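Local coordinates for 3-oxoacyl-(acyl-carrier protein) synthase II (Thermus thermophilus, PDB 1J3N), which probably catalyses the condensation step of fatty acid elongation, joining a growing acyl chain to malonyl-acyl-carrier protein as a homodimeric beta-ketoacyl synthase, at residues Asp53-Pro56 with Asp61-Glu64; Asp263-His266 with Pro270-Glu273; Arg310-Ala315 with Asn392-Gly397. All blocks are in the same frame, centred on the assembly; numbering follows the deposited sequence.

Contact 1: Asp53-Pro56 with Asp61-Glu64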
loop_
_atom_site.group_PDB
_atom_site.type_symbol
_atom_site.label_atom_id
_atom_site.label_comp_id
_atom_site.label_asym_id
_atom_site.label_seq_id
_atom_site.Cartn_x
_atom_site.Cartn_y
_atom_site.Cartn_z
ATOM N N ASP A 53 11.730 10.691 20.967
ATOM C CA ASP A 53 12.960 10.424 21.701
ATOM C C ASP A 53 12.889 8.984 22.177
ATOM O O ASP A 53 12.152 8.671 23.106
ATOM C CB ASP A 53 13.095 11.357 22.911
ATOM C CG ASP A 53 13.406 12.786 22.515
ATOM O OD1 ASP A 53 14.264 12.979 21.629
ATOM O OD2 ASP A 53 12.804 13.711 23.101
ATOM N N VAL A 54 13.643 8.103 21.531
ATOM C CA VAL A 54 13.638 6.701 21.910
ATOM C C VAL A 54 14.977 6.058 21.578
ATOM O O VAL A 54 15.629 6.423 20.594
ATOM C CB VAL A 54 12.511 5.926 21.175
ATOM C CG1 VAL A 54 12.833 5.806 19.697
ATOM C CG2 VAL A 54 12.332 4.550 21.795
ATOM N N ASP A 55 15.383 5.106 22.411
ATOM C CA ASP A 55 16.637 4.385 22.211
ATOM C C ASP A 55 16.327 3.060 21.522
ATOM O O ASP A 55 15.961 2.081 22.170
ATOM C CB ASP A 55 17.315 4.140 23.561
ATOM C CG ASP A 55 18.628 3.390 23.436
ATOM O OD1 ASP A 55 19.183 3.323 22.315
ATOM O OD2 ASP A 55 19.110 2.877 24.471
ATOM N N PRO A 56 16.463 3.015 20.188
ATOM C CA PRO A 56 16.186 1.790 19.432
ATOM C C PRO A 56 16.997 0.621 19.978
ATOM O O PRO A 56 16.509 -0.504 20.047
ATOM C CB PRO A 56 16.599 2.164 18.009
ATOM C CG PRO A 56 16.371 3.644 17.969
ATOM C CD PRO A 56 16.933 4.083 19.291
ATOM N N ASP A 61 18.534 -5.279 18.459
ATOM C CA ASP A 61 19.965 -5.555 18.568
ATOM C C ASP A 61 20.664 -4.421 17.832
ATOM O O ASP A 61 20.522 -4.294 16.620
ATOM C CB ASP A 61 20.303 -6.888 17.895
ATOM C CG ASP A 61 19.501 -8.044 18.456
ATOM O OD1 ASP A 61 19.725 -8.414 19.629
ATOM O OD2 ASP A 61 18.639 -8.579 17.723
ATOM N N ARG A 62 21.410 -3.596 18.559
ATOM C CA ARG A 62 22.102 -2.464 17.949
ATOM C C ARG A 62 22.897 -2.827 16.698
ATOM O O ARG A 62 23.114 -1.985 15.826
ATOM C CB ARG A 62 23.029 -1.795 18.971
ATOM C CG ARG A 62 22.296 -1.071 20.090
ATOM C CD ARG A 62 23.254 -0.251 20.944
ATOM N NE ARG A 62 22.552 0.581 21.919
ATOM C CZ ARG A 62 21.836 0.104 22.934
ATOM N NH1 ARG A 62 21.726 -1.205 23.112
ATOM N NH2 ARG A 62 21.229 0.938 23.769
ATOM N N LYS A 63 23.320 -4.082 16.606
ATOM C CA LYS A 63 24.103 -4.537 15.461
ATOM C C LYS A 63 23.278 -4.629 14.180
ATOM O O LYS A 63 23.816 -4.501 13.082
ATOM C CB LYS A 63 24.739 -5.901 15.761
ATOM C CG LYS A 63 25.348 -6.022 17.162
ATOM C CD LYS A 63 26.292 -4.866 17.493
ATOM C CE LYS A 63 27.506 -4.827 16.574
ATOM N NZ LYS A 63 28.420 -3.696 16.917
ATOM N N GLU A 64 21.975 -4.847 14.322
ATOM C CA GLU A 64 21.095 -4.965 13.164
ATOM C C GLU A 64 20.501 -3.613 12.765
ATOM O O GLU A 64 20.115 -3.407 11.619
ATOM C CB GLU A 64 19.964 -5.950 13.472
ATOM C CG GLU A 64 18.901 -5.386 14.405
ATOM C CD GLU A 64 17.933 -6.438 14.911
ATOM O OE1 GLU A 64 17.348 -7.164 14.079
ATOM O OE2 GLU A 64 17.755 -6.529 16.146
#

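Contact 2: Asp263-His266 with Pro270-Glu273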
loop_
_atom_site.group_PDB
_atom_site.type_symbol
_atom_site.label_atom_id
_atom_site.label_comp_id
_atom_site.label_asym_id
_atom_site.label_seq_id
_atom_site.Cartn_x
_atom_site.Cartn_y
_atom_site.Cartn_z
ATOM N N ASP A 263 -12.029 11.905 -2.853
ATOM C CA ASP A 263 -12.450 13.262 -3.170
ATOM C C ASP A 263 -12.582 13.383 -4.676
ATOM O O ASP A 263 -13.507 14.028 -5.181
ATOM C CB ASP A 263 -11.403 14.280 -2.703
ATOM C CG ASP A 263 -11.618 14.741 -1.283
ATOM O OD1 ASP A 263 -12.596 14.300 -0.646
ATOM O OD2 ASP A 263 -10.800 15.559 -0.810
ATOM N N ALA A 264 -11.639 12.763 -5.379
ATOM C CA ALA A 264 -11.595 12.818 -6.838
ATOM C C ALA A 264 -11.615 14.304 -7.192
ATOM O O ALA A 264 -12.295 14.717 -8.126
ATOM C CB ALA A 264 -12.816 12.099 -7.437
ATOM N N HIS A 265 -10.839 15.097 -6.451
ATOM C CA HIS A 265 -10.809 16.548 -6.637
ATOM C C HIS A 265 -9.506 17.216 -7.086
ATOM O O HIS A 265 -9.466 17.860 -8.135
ATOM C CB HIS A 265 -11.280 17.224 -5.344
ATOM C CG HIS A 265 -11.312 18.720 -5.416
ATOM N ND1 HIS A 265 -12.160 19.405 -6.260
ATOM C CD2 HIS A 265 -10.586 19.662 -4.766
ATOM C CE1 HIS A 265 -11.953 20.704 -6.129
ATOM N NE2 HIS A 265 -11.002 20.886 -5.230
ATOM N N HIS A 266 -8.452 17.087 -6.287
ATOM C CA HIS A 266 -7.182 17.734 -6.603
ATOM C C HIS A 266 -6.053 16.965 -5.918
ATOM O O HIS A 266 -6.274 16.302 -4.897
ATOM C CB HIS A 266 -7.247 19.187 -6.105
ATOM C CG HIS A 266 -6.051 20.018 -6.453
ATOM N ND1 HIS A 266 -5.024 20.249 -5.564
ATOM C CD2 HIS A 266 -5.734 20.696 -7.579
ATOM C CE1 HIS A 266 -4.127 21.039 -6.127
ATOM N NE2 HIS A 266 -4.534 21.325 -7.350
ATOM N N PRO A 270 -7.932 19.447 -0.486
ATOM C CA PRO A 270 -9.108 18.620 -0.230
ATOM C C PRO A 270 -10.332 19.363 -0.752
ATOM O O PRO A 270 -10.283 20.584 -0.949
ATOM C CB PRO A 270 -9.117 18.510 1.282
ATOM C CG PRO A 270 -8.672 19.892 1.680
ATOM C CD PRO A 270 -7.522 20.174 0.728
ATOM N N HIS A 271 -11.415 18.630 -0.989
ATOM C CA HIS A 271 -12.648 19.241 -1.456
ATOM C C HIS A 271 -13.011 20.286 -0.391
ATOM O O HIS A 271 -13.203 19.955 0.776
ATOM C CB HIS A 271 -13.738 18.174 -1.569
ATOM C CG HIS A 271 -14.912 18.596 -2.392
ATOM N ND1 HIS A 271 -15.819 19.544 -1.969
ATOM C CD2 HIS A 271 -15.301 18.231 -3.638
ATOM C CE1 HIS A 271 -16.715 19.746 -2.917
ATOM N NE2 HIS A 271 -16.424 18.964 -3.940
ATOM N N PRO A 272 -13.108 21.563 -0.783
ATOM C CA PRO A 272 -13.438 22.642 0.156
ATOM C C PRO A 272 -14.708 22.436 0.978
ATOM O O PRO A 272 -14.833 22.973 2.083
ATOM C CB PRO A 272 -13.512 23.871 -0.747
ATOM C CG PRO A 272 -14.002 23.298 -2.042
ATOM C CD PRO A 272 -13.141 22.057 -2.171
ATOM N N GLU A 273 -15.637 21.653 0.447
ATOM C CA GLU A 273 -16.891 21.390 1.139
ATOM C C GLU A 273 -16.886 20.059 1.896
ATOM O O GLU A 273 -17.893 19.667 2.487
ATOM C CB GLU A 273 -18.041 21.430 0.134
ATOM C CG GLU A 273 -18.034 22.700 -0.727
ATOM C CD GLU A 273 -19.194 22.763 -1.702
ATOM O OE1 GLU A 273 -19.479 21.745 -2.369
ATOM O OE2 GLU A 273 -19.814 23.840 -1.812
#

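Contact 3: Arg310-Ala315 with Asn392-Gly397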
loop_
_atom_site.group_PDB
_atom_site.type_symbol
_atom_site.label_atom_id
_atom_site.label_comp_id
_atom_site.label_asym_id
_atom_site.label_seq_id
_atom_site.Cartn_x
_atom_site.Cartn_y
_atom_site.Cartn_z
ATOM N N ARG A 310 -11.756 23.405 7.818
ATOM C CA ARG A 310 -13.134 23.813 7.526
ATOM C C ARG A 310 -13.910 22.745 6.747
ATOM O O ARG A 310 -15.098 22.509 7.002
ATOM C CB ARG A 310 -13.130 25.117 6.727
ATOM C CG ARG A 310 -14.508 25.579 6.259
ATOM C CD ARG A 310 -14.426 26.979 5.656
ATOM N NE ARG A 310 -15.729 27.473 5.224
ATOM C CZ ARG A 310 -16.184 27.375 3.980
ATOM N NH1 ARG A 310 -15.436 26.805 3.045
ATOM N NH2 ARG A 310 -17.390 27.839 3.671
ATOM N N ALA A 311 -13.241 22.111 5.790
ATOM C CA ALA A 311 -13.876 21.070 4.988
ATOM C C ALA A 311 -14.374 19.949 5.885
ATOM O O ALA A 311 -15.431 19.362 5.635
ATOM C CB ALA A 311 -12.889 20.524 3.965
ATOM N N GLU A 312 -13.598 19.649 6.927
ATOM C CA GLU A 312 -13.959 18.599 7.875
ATOM C C GLU A 312 -15.202 18.992 8.670
ATOM O O GLU A 312 -16.170 18.238 8.732
ATOM C CB GLU A 312 -12.778 18.307 8.821
ATOM C CG GLU A 312 -13.078 17.271 9.905
ATOM C CD GLU A 312 -11.840 16.514 10.392
ATOM O OE1 GLU A 312 -10.742 17.112 10.451
ATOM O OE2 GLU A 312 -11.976 15.319 10.729
ATOM N N VAL A 313 -15.180 20.178 9.272
ATOM C CA VAL A 313 -16.321 20.658 10.048
ATOM C C VAL A 313 -17.592 20.692 9.190
ATOM O O VAL A 313 -18.647 20.235 9.621
ATOM C CB VAL A 313 -16.038 22.065 10.625
ATOM C CG1 VAL A 313 -17.283 22.607 11.315
ATOM C CG2 VAL A 313 -14.870 21.993 11.608
ATOM N N LEU A 314 -17.490 21.226 7.977
ATOM C CA LEU A 314 -18.641 21.285 7.080
ATOM C C LEU A 314 -19.149 19.877 6.788
ATOM O O LEU A 314 -20.353 19.660 6.653
ATOM C CB LEU A 314 -18.267 21.968 5.763
ATOM C CG LEU A 314 -18.016 23.481 5.809
ATOM C CD1 LEU A 314 -17.560 23.959 4.449
ATOM C CD2 LEU A 314 -19.287 24.205 6.235
ATOM N N ALA A 315 -18.223 18.925 6.696
ATOM C CA ALA A 315 -18.570 17.532 6.428
ATOM C C ALA A 315 -19.243 16.901 7.646
ATOM O O ALA A 315 -20.134 16.051 7.516
ATOM C CB ALA A 315 -17.314 16.742 6.059
ATOM N N ASN A 392 -11.112 10.180 12.011
ATOM C CA ASN A 392 -11.005 10.640 10.628
ATOM C C ASN A 392 -9.599 10.800 10.067
ATOM O O ASN A 392 -8.668 11.177 10.775
ATOM C CB ASN A 392 -11.742 11.977 10.450
ATOM C CG ASN A 392 -13.256 11.849 10.604
ATOM O OD1 ASN A 392 -13.820 10.767 10.459
ATOM N ND2 ASN A 392 -13.920 12.973 10.875
ATOM N N SER A 393 -9.471 10.527 8.771
ATOM C CA SER A 393 -8.212 10.659 8.046
ATOM C C SER A 393 -8.527 11.017 6.593
ATOM O O SER A 393 -8.993 10.166 5.830
ATOM C CB SER A 393 -7.421 9.356 8.114
ATOM O OG SER A 393 -6.968 9.121 9.437
ATOM N N PHE A 394 -8.275 12.279 6.230
ATOM C CA PHE A 394 -8.542 12.803 4.885
ATOM C C PHE A 394 -7.236 13.280 4.259
ATOM O O PHE A 394 -6.845 14.432 4.420
ATOM C CB PHE A 394 -9.546 13.953 4.984
ATOM C CG PHE A 394 -10.745 13.627 5.833
ATOM C CD1 PHE A 394 -11.473 12.460 5.609
ATOM C CD2 PHE A 394 -11.136 14.471 6.866
ATOM C CE1 PHE A 394 -12.572 12.136 6.400
ATOM C CE2 PHE A 394 -12.237 14.156 7.664
ATOM C CZ PHE A 394 -12.956 12.981 7.428
ATOM N N ALA A 395 -6.608 12.383 3.506
ATOM C CA ALA A 395 -5.294 12.578 2.890
ATOM C C ALA A 395 -5.092 13.306 1.568
ATOM O O ALA A 395 -6.030 13.589 0.829
ATOM C CB ALA A 395 -4.622 11.214 2.783
ATOM N N PHE A 396 -3.817 13.582 1.292
ATOM C CA PHE A 396 -3.376 14.210 0.053
ATOM C C PHE A 396 -3.722 13.169 -1.011
ATOM O O PHE A 396 -3.510 11.971 -0.801
ATOM C CB PHE A 396 -1.854 14.406 0.055
ATOM C CG PHE A 396 -1.384 15.650 0.757
ATOM C CD1 PHE A 396 -1.823 15.964 2.036
ATOM C CD2 PHE A 396 -0.458 16.491 0.144
ATOM C CE1 PHE A 396 -1.348 17.097 2.698
ATOM C CE2 PHE A 396 0.024 17.624 0.797
ATOM C CZ PHE A 396 -0.424 17.928 2.079
ATOM N N GLY A 397 -4.243 13.618 -2.147
ATOM C CA GLY A 397 -4.616 12.689 -3.199
ATOM C C GLY A 397 -6.125 12.577 -3.239
ATOM O O GLY A 397 -6.724 12.438 -4.304
#

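Contact 1: Asp53-Pro56 with Asp61-Glu64
D55 and R62 meet at their charged groups in a single salt bridge, D55 OD2 to R62 NH2 at 3.0 Å, and they are the only pair of the two segments with atoms within 4.5 Å of each other. The aspartate gets there because its CG is anti to the backbone N (chi1 180°), which brings the carboxylate to the guanidinium. R62 approaches from the start of helix 62-65: its CG is anti to the carbonyl carbon, and the chain then runs extended from CG to NE. The two side chains cross at about a right angle. With the carboxylate and guanidinium planes 58° apart, NH2 alone meets OD2 closely; OD2 lies at the guanidinium edge, near its plane, while D55 OD1 sits farther from R62 NH2, at 3.5 Å, and takes a weak bond from the backbone N of G57. The start of the short helix is tied down locally. D61 N donates to the anti lone pair of E64 OE2, 2.7 Å away, and E64 N returns a bond to D61 O at 2.8 Å. The bridge ties the loop after strand 48-50 to the first turn of helix 62-65, within the N-terminal ketosynthase family region. With both partners exposed and joined through one oxygen and one nitrogen, solvent probably screens the attraction, and the pairing probably contributes modestly.

Contact 2: Asp263-His266 with Pro270-Glu273
The carboxylate of D263 takes the backbone N-H of H271, with OD2 3.1 Å from H271 N and a nearly straight bond of 165°. The donor stands well above the carboxylate plane, 60° out of it. This is the close-packed end of the contact: D263 OD2 also lies 3.5 Å from P270 CA, and the CB atoms of P270 and H271 close in around the same oxygen. A CG anti to the carbonyl carbon turns the acid to the second segment, and N400 holds OD1, so both oxygens have partners. The other end is looser. H265, an exposed residue, lies with its ring obliquely against P270 O, H271 CA and P272 CD, its CD2 3.9 Å from H271 CA and its NE2 3.9 Å from P272 CD. Its ring and that of H271 are set obliquely, centroids 5.2 Å apart and planes at 49°. H271 is steadied from its own segment, where E273 N donates to H271 ND1 in the ring plane at 3.2 Å. Together these contacts fold back the connection between strand 253-262 and helix 275-288, close to the dimer partner, where A264 packs on A145 of the second subunit. A carboxylate bound to a main-chain N-H probably helps hold the loop's path without needing an opposite charge, whereas H265 adds mainly van der Waals contact.

Contact 3: Arg310-Ala315 with Asn392-Gly397
E312 reaches from its helix to two residues of the strand at once. N392 ND2 donates to E312 OE2 at 3.1 Å along a fairly straight path (160°), in the amide plane and on the oxygen's anti lone pair, with carboxylate and amide turned 32° apart. From the loop following strand 297-299, H301 N donates to the same OE2 and G302 N to OE1, so this buried carboxylate is held by three N-H groups. E312 OE2 also lies 3.3 Å from F394 CE2, while E312 CG sits in the plane of the phenyl ring at its edge. With its CG anti to the backbone N (chi1 177°) and the chain extended beyond, the glutamate reaches from helix 306-324 to strand 388-394. That helix packs against the mixed sheet of the thiolase-type fold, in which strand 388-394 runs parallel to 297-299. With an alanine here, H301 N, G302 N and N392 ND2 would probably be left without their shared carboxylate. Further out, M281 packs on N392 and A277 on F394, both from helix 275-288, and V402 of strand 399-406 touches N392 and F394.

Contact 1 stands apart, on the opposite side of the chain's centre from the other two; its nearest atoms are about 29 Å from contact 2 and about 22 Å from contact 3. Contacts 2 and 3 adjoin, H271 O lying 3.3 Å from A311 CB, and share a setting: helix 275-288, which follows the loop of contact 2, packs on both segments of contact 3, and N400 binds D263 while touching F394. Chemistry follows place: an exposed ion pair in contact 1, a partly exposed loop closure near the second subunit in contact 2, and in contact 3 a buried acid between helix and sheet, met by several N-H donors.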